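Local coordinates for protein phospholipase C-beta (PLC-beta) (Sepia officinalis, PDB 3QR0) that is a multidomain protein of the phosphoinositide-specific phospholipase C family, joining PH, EF-hand, TIM-barrel-like and C2 domains in one chain that holds a calcium ion, at residues 46-51 and 158-163; 465-470 and 517-522; 657-662 and 699-704. All blocks are in the same frame, centred on the assembly; numbering follows the deposited sequence.

Contact 1 (46-51 and 158-163); sequences DPKGYF and LYFRLT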
loop_
_atom_site.group_PDB
_atom_site.type_symbol
_atom_site.label_atom_id
_atom_site.label_comp_id
_atom_site.label_asym_id
_atom_site.label_seq_id
_atom_site.Cartn_x
_atom_site.Cartn_y
_atom_site.Cartn_z
ATOM N N ASP A 46 21.586 8.622 -6.144
ATOM C CA ASP A 46 22.604 7.783 -5.510
ATOM C C ASP A 46 22.633 6.409 -6.205
ATOM O O ASP A 46 21.660 6.015 -6.860
ATOM C CB ASP A 46 22.369 7.643 -4.012
ATOM C CG ASP A 46 21.170 6.791 -3.696
ATOM O OD1 ASP A 46 21.360 5.604 -3.351
ATOM O OD2 ASP A 46 20.038 7.307 -3.817
ATOM N N PRO A 47 23.751 5.673 -6.075
ATOM C CA PRO A 47 23.868 4.404 -6.800
ATOM C C PRO A 47 22.818 3.331 -6.466
ATOM O O PRO A 47 22.663 2.387 -7.245
ATOM C CB PRO A 47 25.272 3.912 -6.427
ATOM C CG PRO A 47 26.011 5.118 -6.013
ATOM C CD PRO A 47 24.998 6.021 -5.371
ATOM N N LYS A 48 22.108 3.462 -5.345
ATOM C CA LYS A 48 21.071 2.483 -4.974
ATOM C C LYS A 48 19.650 2.909 -5.344
ATOM O O LYS A 48 18.707 2.174 -5.070
ATOM C CB LYS A 48 21.127 2.188 -3.468
ATOM C CG LYS A 48 22.450 1.589 -3.001
ATOM C CD LYS A 48 22.715 0.243 -3.648
ATOM C CE LYS A 48 23.733 -0.572 -2.859
ATOM N NZ LYS A 48 23.820 -1.972 -3.350
ATOM N N GLY A 49 19.495 4.083 -5.956
ATOM C CA GLY A 49 18.179 4.580 -6.352
ATOM C C GLY A 49 17.260 4.930 -5.186
ATOM O O GLY A 49 16.068 4.624 -5.220
ATOM N N TYR A 50 17.808 5.574 -4.157
ATOM C CA TYR A 50 17.029 5.957 -2.971
ATOM C C TYR A 50 16.732 7.447 -2.871
ATOM O O TYR A 50 15.734 7.831 -2.257
ATOM C CB TYR A 50 17.744 5.525 -1.690
ATOM C CG TYR A 50 17.886 4.029 -1.528
ATOM C CD1 TYR A 50 16.866 3.159 -1.928
ATOM C CD2 TYR A 50 19.023 3.482 -0.952
ATOM C CE1 TYR A 50 16.987 1.792 -1.772
ATOM C CE2 TYR A 50 19.148 2.105 -0.787
ATOM C CZ TYR A 50 18.123 1.270 -1.199
ATOM O OH TYR A 50 18.223 -0.093 -1.050
ATOM N N PHE A 51 17.604 8.274 -3.447
ATOM C CA PHE A 51 17.493 9.726 -3.350
ATOM C C PHE A 51 17.756 10.399 -4.679
ATOM O O PHE A 51 18.615 9.955 -5.441
ATOM C CB PHE A 51 18.523 10.276 -2.357
ATOM C CG PHE A 51 18.374 9.749 -0.963
ATOM C CD1 PHE A 51 17.418 10.273 -0.109
ATOM C CD2 PHE A 51 19.210 8.743 -0.494
ATOM C CE1 PHE A 51 17.276 9.787 1.191
ATOM C CE2 PHE A 51 19.076 8.248 0.802
ATOM C CZ PHE A 51 18.112 8.774 1.645
ATOM N N LEU A 158 20.649 4.999 4.691
ATOM C CA LEU A 158 21.245 6.081 5.468
ATOM C C LEU A 158 22.733 6.221 5.146
ATOM O O LEU A 158 23.242 7.342 5.011
ATOM C CB LEU A 158 21.050 5.836 6.971
ATOM C CG LEU A 158 21.677 6.838 7.941
ATOM C CD1 LEU A 158 21.141 8.243 7.687
ATOM C CD2 LEU A 158 21.426 6.417 9.378
ATOM N N TYR A 159 23.427 5.087 5.032
ATOM C CA TYR A 159 24.847 5.082 4.675
ATOM C C TYR A 159 25.076 5.771 3.329
ATOM O O TYR A 159 25.996 6.579 3.187
ATOM C CB TYR A 159 25.406 3.650 4.631
ATOM C CG TYR A 159 26.838 3.571 4.153
ATOM C CD1 TYR A 159 27.892 3.786 5.029
ATOM C CD2 TYR A 159 27.137 3.297 2.819
ATOM C CE1 TYR A 159 29.215 3.727 4.594
ATOM C CE2 TYR A 159 28.460 3.232 2.372
ATOM C CZ TYR A 159 29.490 3.449 3.267
ATOM O OH TYR A 159 30.795 3.391 2.845
ATOM N N PHE A 160 24.243 5.448 2.345
ATOM C CA PHE A 160 24.380 6.058 1.021
ATOM C C PHE A 160 23.991 7.532 1.008
ATOM O O PHE A 160 24.558 8.315 0.237
ATOM C CB PHE A 160 23.617 5.269 -0.039
ATOM C CG PHE A 160 24.425 4.161 -0.638
ATOM C CD1 PHE A 160 24.437 2.898 -0.059
ATOM C CD2 PHE A 160 25.214 4.391 -1.756
ATOM C CE1 PHE A 160 25.197 1.870 -0.600
ATOM C CE2 PHE A 160 25.978 3.363 -2.308
ATOM C CZ PHE A 160 25.969 2.103 -1.724
ATOM N N ARG A 161 23.054 7.922 1.867
ATOM C CA ARG A 161 22.758 9.334 2.038
ATOM C C ARG A 161 24.006 10.063 2.541
ATOM O O ARG A 161 24.398 11.096 1.990
ATOM C CB ARG A 161 21.599 9.568 3.004
ATOM C CG ARG A 161 21.093 10.991 2.914
ATOM C CD ARG A 161 20.129 11.365 4.001
ATOM N NE ARG A 161 20.103 12.817 4.186
ATOM C CZ ARG A 161 19.141 13.493 4.809
ATOM N NH1 ARG A 161 18.081 12.870 5.312
ATOM N NH2 ARG A 161 19.240 14.812 4.917
ATOM N N LEU A 162 24.630 9.509 3.574
ATOM C CA LEU A 162 25.803 10.127 4.188
ATOM C C LEU A 162 27.010 10.226 3.249
ATOM O O LEU A 162 27.748 11.214 3.299
ATOM C CB LEU A 162 26.191 9.381 5.470
ATOM C CG LEU A 162 25.201 9.553 6.626
ATOM C CD1 LEU A 162 25.560 8.630 7.773
ATOM C CD2 LEU A 162 25.154 11.007 7.104
ATOM N N THR A 163 27.204 9.216 2.403
ATOM C CA THR A 163 28.374 9.160 1.523
ATOM C C THR A 163 28.137 9.734 0.116
ATOM O O THR A 163 29.063 9.782 -0.689
ATOM C CB THR A 163 28.907 7.719 1.393
ATOM O OG1 THR A 163 27.910 6.870 0.804
ATOM C CG2 THR A 163 29.306 7.182 2.760
#
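Lys48 lays its aliphatic chain over the Phe160 ring: CG stands 3.6 Å from the ring centroid and 10° off the ring normal, a CH-pi contact centred on the face. The bend at chi2 folds the chain back across the same ring, bringing Lys48 CE to within 3.6 Å of Phe160 CE1. Beyond CE the ammonium leaves the ring, and NZ is hydrogen-bonded to a glycerol probably taken up from the crystallisation liquor. Pro47 adds an apolar touch, its CD 4.0 Å from Phe160 CD2, so neighbouring residues of one turn receive the aromatic side chain. The turn is a type I beta turn from Asp46 to Gly49 in the loop between strands 39-45 and 51-54 of the PH-domain sheet, and helix 151-165, whose residues 158-163 belong to the EF-hand region, packs against it. Its shape is held from inside by the Asp46 carboxylate. OD1 accepts the backbone N of Lys48, which comes from above the carboxylate plane and makes an Asx turn, while OD2 accepts from Tyr50 N at 2.8 Å and also from Phe51 N. Three N-H groups converging on one carboxylate would be expected to stabilise its negative charge. Further along, Arg161 CB lies 3.6 Å from Phe51 CE2, and Arg161 CG passes over that ring's face, 23° from its normal and offset toward the rim. With CG anti to the backbone N (chi1 -166°) and the chain extended as far as NE, the guanidinium is carried past the phenyl group to a salt bridge with Glu166.

Contact 2 (465-470 and 517-522); sequences KILIKN and LVNYIQ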
loop_
_atom_site.group_PDB
_atom_site.type_symbol
_atom_site.label_atom_id
_atom_site.label_comp_id
_atom_site.label_asym_id
_atom_site.label_seq_id
_atom_site.Cartn_x
_atom_site.Cartn_y
_atom_site.Cartn_z
ATOM N N LYS A 465 -6.886 -2.644 -20.367
ATOM C CA LYS A 465 -8.227 -2.270 -20.809
ATOM C C LYS A 465 -9.001 -1.547 -19.708
ATOM O O LYS A 465 -8.864 -1.864 -18.521
ATOM C CB LYS A 465 -9.018 -3.495 -21.278
ATOM C CG LYS A 465 -8.400 -4.238 -22.465
ATOM C CD LYS A 465 -8.453 -3.411 -23.734
ATOM C CE LYS A 465 -7.744 -4.095 -24.889
ATOM N NZ LYS A 465 -7.566 -3.141 -26.010
ATOM N N ILE A 466 -9.792 -0.562 -20.127
ATOM C CA ILE A 466 -10.659 0.211 -19.249
ATOM C C ILE A 466 -12.092 -0.201 -19.552
ATOM O O ILE A 466 -12.529 -0.143 -20.709
ATOM C CB ILE A 466 -10.489 1.725 -19.488
ATOM C CG1 ILE A 466 -9.098 2.179 -19.030
ATOM C CG2 ILE A 466 -11.582 2.523 -18.749
ATOM C CD1 ILE A 466 -8.652 3.502 -19.634
ATOM N N LEU A 467 -12.801 -0.662 -18.524
ATOM C CA LEU A 467 -14.194 -1.074 -18.659
ATOM C C LEU A 467 -15.112 -0.015 -18.076
ATOM O O LEU A 467 -14.791 0.605 -17.054
ATOM C CB LEU A 467 -14.443 -2.417 -17.969
ATOM C CG LEU A 467 -13.883 -3.630 -18.711
ATOM C CD1 LEU A 467 -12.415 -3.801 -18.388
ATOM C CD2 LEU A 467 -14.668 -4.894 -18.357
ATOM N N ILE A 468 -16.245 0.191 -18.739
ATOM C CA ILE A 468 -17.220 1.183 -18.319
ATOM C C ILE A 468 -18.403 0.504 -17.658
ATOM O O ILE A 468 -19.059 -0.338 -18.270
ATOM C CB ILE A 468 -17.769 2.007 -19.508
ATOM C CG1 ILE A 468 -16.628 2.628 -20.317
ATOM C CG2 ILE A 468 -18.716 3.095 -18.995
ATOM C CD1 ILE A 468 -15.724 3.534 -19.515
ATOM N N LYS A 469 -18.668 0.894 -16.414
ATOM C CA LYS A 469 -19.849 0.463 -15.679
ATOM C C LYS A 469 -20.860 1.607 -15.704
ATOM O O LYS A 469 -20.666 2.645 -15.064
ATOM C CB LYS A 469 -19.479 0.089 -14.241
ATOM C CG LYS A 469 -20.664 -0.131 -13.301
ATOM C CD LYS A 469 -20.201 -0.283 -11.858
ATOM C CE LYS A 469 -21.326 -0.013 -10.867
ATOM N NZ LYS A 469 -21.873 1.384 -10.957
ATOM N N ASN A 470 -21.930 1.404 -16.466
ATOM C CA ASN A 470 -22.991 2.386 -16.636
ATOM C C ASN A 470 -24.263 1.651 -17.017
ATOM O O ASN A 470 -24.200 0.565 -17.600
ATOM C CB ASN A 470 -22.612 3.388 -17.729
ATOM C CG ASN A 470 -23.535 4.596 -17.776
ATOM O OD1 ASN A 470 -23.245 5.632 -17.179
ATOM N ND2 ASN A 470 -24.648 4.472 -18.495
ATOM N N LEU A 517 -20.928 1.504 -24.711
ATOM C CA LEU A 517 -19.615 1.226 -24.125
ATOM C C LEU A 517 -19.656 0.168 -23.011
ATOM O O LEU A 517 -18.606 -0.282 -22.554
ATOM C CB LEU A 517 -19.001 2.515 -23.579
ATOM C CG LEU A 517 -18.907 3.687 -24.562
ATOM C CD1 LEU A 517 -18.334 4.899 -23.866
ATOM C CD2 LEU A 517 -18.075 3.324 -25.794
ATOM N N VAL A 518 -20.856 -0.225 -22.582
ATOM C CA VAL A 518 -21.018 -1.171 -21.476
ATOM C C VAL A 518 -21.117 -2.593 -22.008
ATOM O O VAL A 518 -21.793 -2.844 -23.006
ATOM C CB VAL A 518 -22.271 -0.842 -20.634
ATOM C CG1 VAL A 518 -22.388 -1.791 -19.448
ATOM C CG2 VAL A 518 -22.225 0.610 -20.156
ATOM N N ASN A 519 -20.430 -3.521 -21.349
ATOM C CA ASN A 519 -20.488 -4.932 -21.742
ATOM C C ASN A 519 -20.417 -5.876 -20.544
ATOM O O ASN A 519 -21.445 -6.394 -20.121
ATOM C CB ASN A 519 -19.423 -5.268 -22.803
ATOM C CG ASN A 519 -18.116 -4.523 -22.590
ATOM O OD1 ASN A 519 -17.424 -4.741 -21.603
ATOM N ND2 ASN A 519 -17.770 -3.643 -23.527
ATOM N N TYR A 520 -19.223 -6.090 -19.993
ATOM C CA TYR A 520 -19.044 -7.103 -18.949
ATOM C C TYR A 520 -19.432 -6.627 -17.556
ATOM O O TYR A 520 -19.656 -7.449 -16.664
ATOM C CB TYR A 520 -17.600 -7.616 -18.937
ATOM C CG TYR A 520 -17.262 -8.357 -20.203
ATOM C CD1 TYR A 520 -17.851 -9.584 -20.484
ATOM C CD2 TYR A 520 -16.378 -7.818 -21.134
ATOM C CE1 TYR A 520 -17.564 -10.262 -21.650
ATOM C CE2 TYR A 520 -16.080 -8.486 -22.300
ATOM C CZ TYR A 520 -16.678 -9.709 -22.559
ATOM O OH TYR A 520 -16.383 -10.378 -23.720
ATOM N N ILE A 521 -19.503 -5.313 -17.362
ATOM C CA ILE A 521 -19.805 -4.759 -16.050
ATOM C C ILE A 521 -21.099 -3.980 -16.137
ATOM O O ILE A 521 -21.106 -2.752 -16.042
ATOM C CB ILE A 521 -18.669 -3.847 -15.512
ATOM C CG1 ILE A 521 -17.287 -4.438 -15.810
ATOM C CG2 ILE A 521 -18.845 -3.633 -14.012
ATOM C CD1 ILE A 521 -17.013 -5.775 -15.152
ATOM N N GLN A 522 -22.200 -4.700 -16.324
ATOM C CA GLN A 522 -23.497 -4.074 -16.498
ATOM C C GLN A 522 -24.227 -3.976 -15.164
ATOM O O GLN A 522 -24.626 -4.992 -14.608
ATOM C CB GLN A 522 -24.351 -4.854 -17.500
ATOM C CG GLN A 522 -25.642 -4.152 -17.840
ATOM C CD GLN A 522 -26.551 -4.975 -18.723
ATOM O OE1 GLN A 522 -26.109 -5.903 -19.408
ATOM N NE2 GLN A 522 -27.839 -4.633 -18.714
HETATM O O HOH W 1 -18.682 -3.032 -19.198
HETATM O O HOH W 2 -16.688 -1.437 -21.071
#
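Strand 466-469, the last strand of the X-region half of the TIM-barrel-like domain, meets the loop that leads into strand 522-523 of the Y-region half, and two waters sit between them. Water 1 lies 2.9 Å from Ile468 O and accepts from the backbone N of Asn519 (2.8 Å) and of Ile521. Water 2 accepts from Ile468 N and lies 2.7 Å from Leu517 O. Water thus lies between the loop and both the N and the O of Ile468. Asn519 OD1 accepts from Tyr520 N, a bond inside the loop.

Most direct side-chain contacts are apolar. Leu467 CD2 rests 3.7 Å from Ile521 CG1, the two side chains crossing at about a right angle, and lies near the plane of the Tyr520 ring, at its edge. Ile468 and Leu517 run side by side, with CG1 of Ile468 4.0 Å from CB of Leu517. Val518 CG2 lies 3.7 Å from Asn470 CB and also against the backbone O of that residue. Ile521 CG2, anti to the backbone N, turns to Lys469 CB (3.8 Å) while CG1 goes to Leu467; a CA-H...O contact joins Lys469 CA to Ile521 O at 3.5 Å. The lysine NZ bonds to Ser415 OG on the adjacent strand. At this water-bridged seam the X and Y strands come together in the split TIM-barrel-like fold of the phosphoinositide-specific phospholipases C.

Contact 3 (657-662 and 699-704); sequences ISAQFL and PYYDEK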
loop_
_atom_site.group_PDB
_atom_site.type_symbol
_atom_site.label_atom_id
_atom_site.label_comp_id
_atom_site.label_asym_id
_atom_site.label_seq_id
_atom_site.Cartn_x
_atom_site.Cartn_y
_atom_site.Cartn_z
ATOM N N ILE A 657 8.703 -7.020 21.227
ATOM C CA ILE A 657 9.928 -7.021 22.026
ATOM C C ILE A 657 10.509 -5.618 22.154
ATOM O O ILE A 657 10.724 -5.128 23.265
ATOM C CB ILE A 657 10.978 -7.981 21.421
ATOM C CG1 ILE A 657 10.454 -9.424 21.458
ATOM C CG2 ILE A 657 12.287 -7.910 22.185
ATOM C CD1 ILE A 657 11.274 -10.385 20.629
ATOM N N SER A 658 10.749 -4.971 21.019
ATOM C CA SER A 658 11.358 -3.651 21.013
ATOM C C SER A 658 11.035 -2.893 19.730
ATOM O O SER A 658 10.380 -3.421 18.836
ATOM C CB SER A 658 12.874 -3.778 21.171
ATOM O OG SER A 658 13.453 -4.405 20.040
ATOM N N ALA A 659 11.486 -1.647 19.664
ATOM C CA ALA A 659 11.385 -0.847 18.448
ATOM C C ALA A 659 12.642 -0.016 18.272
ATOM O O ALA A 659 13.349 0.256 19.239
ATOM C CB ALA A 659 10.154 0.049 18.486
ATOM N N GLN A 660 12.923 0.362 17.028
ATOM C CA GLN A 660 14.094 1.160 16.698
ATOM C C GLN A 660 13.704 2.385 15.884
ATOM O O GLN A 660 12.870 2.298 14.984
ATOM C CB GLN A 660 15.107 0.338 15.899
ATOM C CG GLN A 660 15.626 -0.905 16.627
ATOM C CD GLN A 660 14.668 -2.074 16.556
ATOM O OE1 GLN A 660 14.167 -2.418 15.480
ATOM N NE2 GLN A 660 14.400 -2.694 17.706
ATOM N N PHE A 661 14.319 3.517 16.216
ATOM C CA PHE A 661 14.239 4.735 15.415
ATOM C C PHE A 661 12.813 5.173 15.137
ATOM O O PHE A 661 12.464 5.488 14.005
ATOM C CB PHE A 661 14.996 4.556 14.098
ATOM C CG PHE A 661 16.429 4.175 14.278
ATOM C CD1 PHE A 661 17.328 5.069 14.834
ATOM C CD2 PHE A 661 16.882 2.926 13.886
ATOM C CE1 PHE A 661 18.659 4.722 15.001
ATOM C CE2 PHE A 661 18.209 2.577 14.042
ATOM C CZ PHE A 661 19.098 3.475 14.604
ATOM N N LEU A 662 11.989 5.185 16.177
ATOM C CA LEU A 662 10.608 5.633 16.033
ATOM C C LEU A 662 10.519 7.127 15.750
ATOM O O LEU A 662 9.583 7.572 15.092
ATOM C CB LEU A 662 9.793 5.304 17.283
ATOM C CG LEU A 662 9.536 3.822 17.539
ATOM C CD1 LEU A 662 8.640 3.682 18.760
ATOM C CD2 LEU A 662 8.911 3.136 16.319
ATOM N N PRO A 699 13.342 1.944 22.299
ATOM C CA PRO A 699 12.478 1.507 23.400
ATOM C C PRO A 699 12.419 -0.015 23.502
ATOM O O PRO A 699 12.333 -0.688 22.479
ATOM C CB PRO A 699 11.104 2.075 23.019
ATOM C CG PRO A 699 11.162 2.258 21.532
ATOM C CD PRO A 699 12.580 2.652 21.251
ATOM N N TYR A 700 12.471 -0.545 24.724
ATOM C CA TYR A 700 12.464 -1.994 24.948
ATOM C C TYR A 700 11.208 -2.393 25.719
ATOM O O TYR A 700 11.158 -2.286 26.937
ATOM C CB TYR A 700 13.749 -2.406 25.685
ATOM C CG TYR A 700 13.915 -3.891 25.979
ATOM C CD1 TYR A 700 13.549 -4.861 25.051
ATOM C CD2 TYR A 700 14.483 -4.321 27.180
ATOM C CE1 TYR A 700 13.715 -6.221 25.321
ATOM C CE2 TYR A 700 14.657 -5.679 27.457
ATOM C CZ TYR A 700 14.273 -6.621 26.515
ATOM O OH TYR A 700 14.434 -7.961 26.771
ATOM N N TYR A 701 10.186 -2.847 24.996
ATOM C CA TYR A 701 8.877 -3.130 25.599
ATOM C C TYR A 701 8.901 -4.435 26.384
ATOM O O TYR A 701 8.372 -4.503 27.494
ATOM C CB TYR A 701 7.770 -3.188 24.537
ATOM C CG TYR A 701 7.736 -1.984 23.625
ATOM C CD1 TYR A 701 7.151 -0.782 24.034
ATOM C CD2 TYR A 701 8.304 -2.039 22.362
ATOM C CE1 TYR A 701 7.130 0.327 23.192
ATOM C CE2 TYR A 701 8.287 -0.939 21.518
ATOM C CZ TYR A 701 7.702 0.239 21.935
ATOM O OH TYR A 701 7.700 1.321 21.082
ATOM N N ASP A 702 9.518 -5.464 25.802
ATOM C CA ASP A 702 9.572 -6.791 26.404
ATOM C C ASP A 702 8.194 -7.190 26.933
ATOM O O ASP A 702 8.026 -7.508 28.116
ATOM C CB ASP A 702 10.620 -6.821 27.523
ATOM C CG ASP A 702 10.880 -8.219 28.050
ATOM O OD1 ASP A 702 10.740 -9.195 27.283
ATOM O OD2 ASP A 702 11.227 -8.340 29.234
ATOM N N GLU A 703 7.207 -7.151 26.048
ATOM C CA GLU A 703 5.819 -7.365 26.437
ATOM C C GLU A 703 5.481 -8.842 26.419
ATOM O O GLU A 703 5.971 -9.583 25.570
ATOM C CB GLU A 703 4.880 -6.615 25.493
ATOM C CG GLU A 703 3.442 -6.491 25.994
ATOM C CD GLU A 703 3.313 -5.641 27.250
ATOM O OE1 GLU A 703 4.092 -4.678 27.418
ATOM O OE2 GLU A 703 2.417 -5.937 28.073
ATOM N N LYS A 704 4.646 -9.265 27.365
ATOM C CA LYS A 704 4.095 -10.610 27.357
ATOM C C LYS A 704 3.379 -10.841 26.023
ATOM O O LYS A 704 2.752 -9.929 25.480
ATOM C CB LYS A 704 3.127 -10.796 28.532
ATOM C CG LYS A 704 2.407 -12.147 28.576
ATOM C CD LYS A 704 3.381 -13.309 28.757
ATOM C CE LYS A 704 2.686 -14.663 28.651
ATOM N NZ LYS A 704 3.667 -15.770 28.410
#
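Tyr701 lays its side chain along the strand end 657-660, and can be followed outward from CB, which stands 3.8 Å from Ile657 O. With CG anti to the carbonyl carbon (chi1 -52°), the ring continues along the strand: CD2 reaches Ser658 CA, and CE2 comes 3.7 Å from Ala659 CB, a methyl lying near the ring plane at its edge. At the tip, OH is 3.4 Å from Leu662 CD1, the leucine arriving from the opposite direction, and is hydrogen-bonded to Ser669 OG. From CB to OH the side chain passes Ile657, Ser658, Ala659 and Leu662, and the polar end of this buried residue has a partner.

Pro699 completes the apolar patch. Its CG sits 3.9 Å from Ala659 CB and also touches Leu662 CD1. Tyr700 takes a different course: its ring edge meets Ile657 CG2, 3.8 Å from CE1, and Ser658 CB also lies near the ring plane. The Ser658 hydroxyl itself bonds to Glu230, on helix 230-238, which also touches Ile657 and Tyr700.

Two backbone bonds join the segments. Asp702 N donates to Ile657 O at 2.8 Å, almost straight at 177°, and Ala659 N donates to Pro699 O at 3.1 Å. The two segments run nearly antiparallel, with 164° between their directions. On its other edge the strand carries a classic beta bulge, Ile657 and Ser658 both facing Phe764 of strand 761-771. The loop 699-704 lies beside the strand just before strand 706-711, the antiparallel neighbour of strand 650-660 in one sheet of the C2-domain beta sandwich.

The three contacts come in series along the chain, each complete before the next begins. Contact 1 joins the PH-domain sheet to helix 151-165, contact 2 joins the X and Y regions of the TIM-barrel-like domain, and contact 3 lies within the C2 domain. Contacts 1 and 3 are neighbours in space, their centres 27 Å apart and nearest atoms about 6 Å, though they do not touch. Contact 2 lies across the centre of the chain from both, with centres 45 Å from contact 1 and 50 Å from contact 3. PH, EF-hand and C2 elements thus gather on one flank, opposite the X/Y seam.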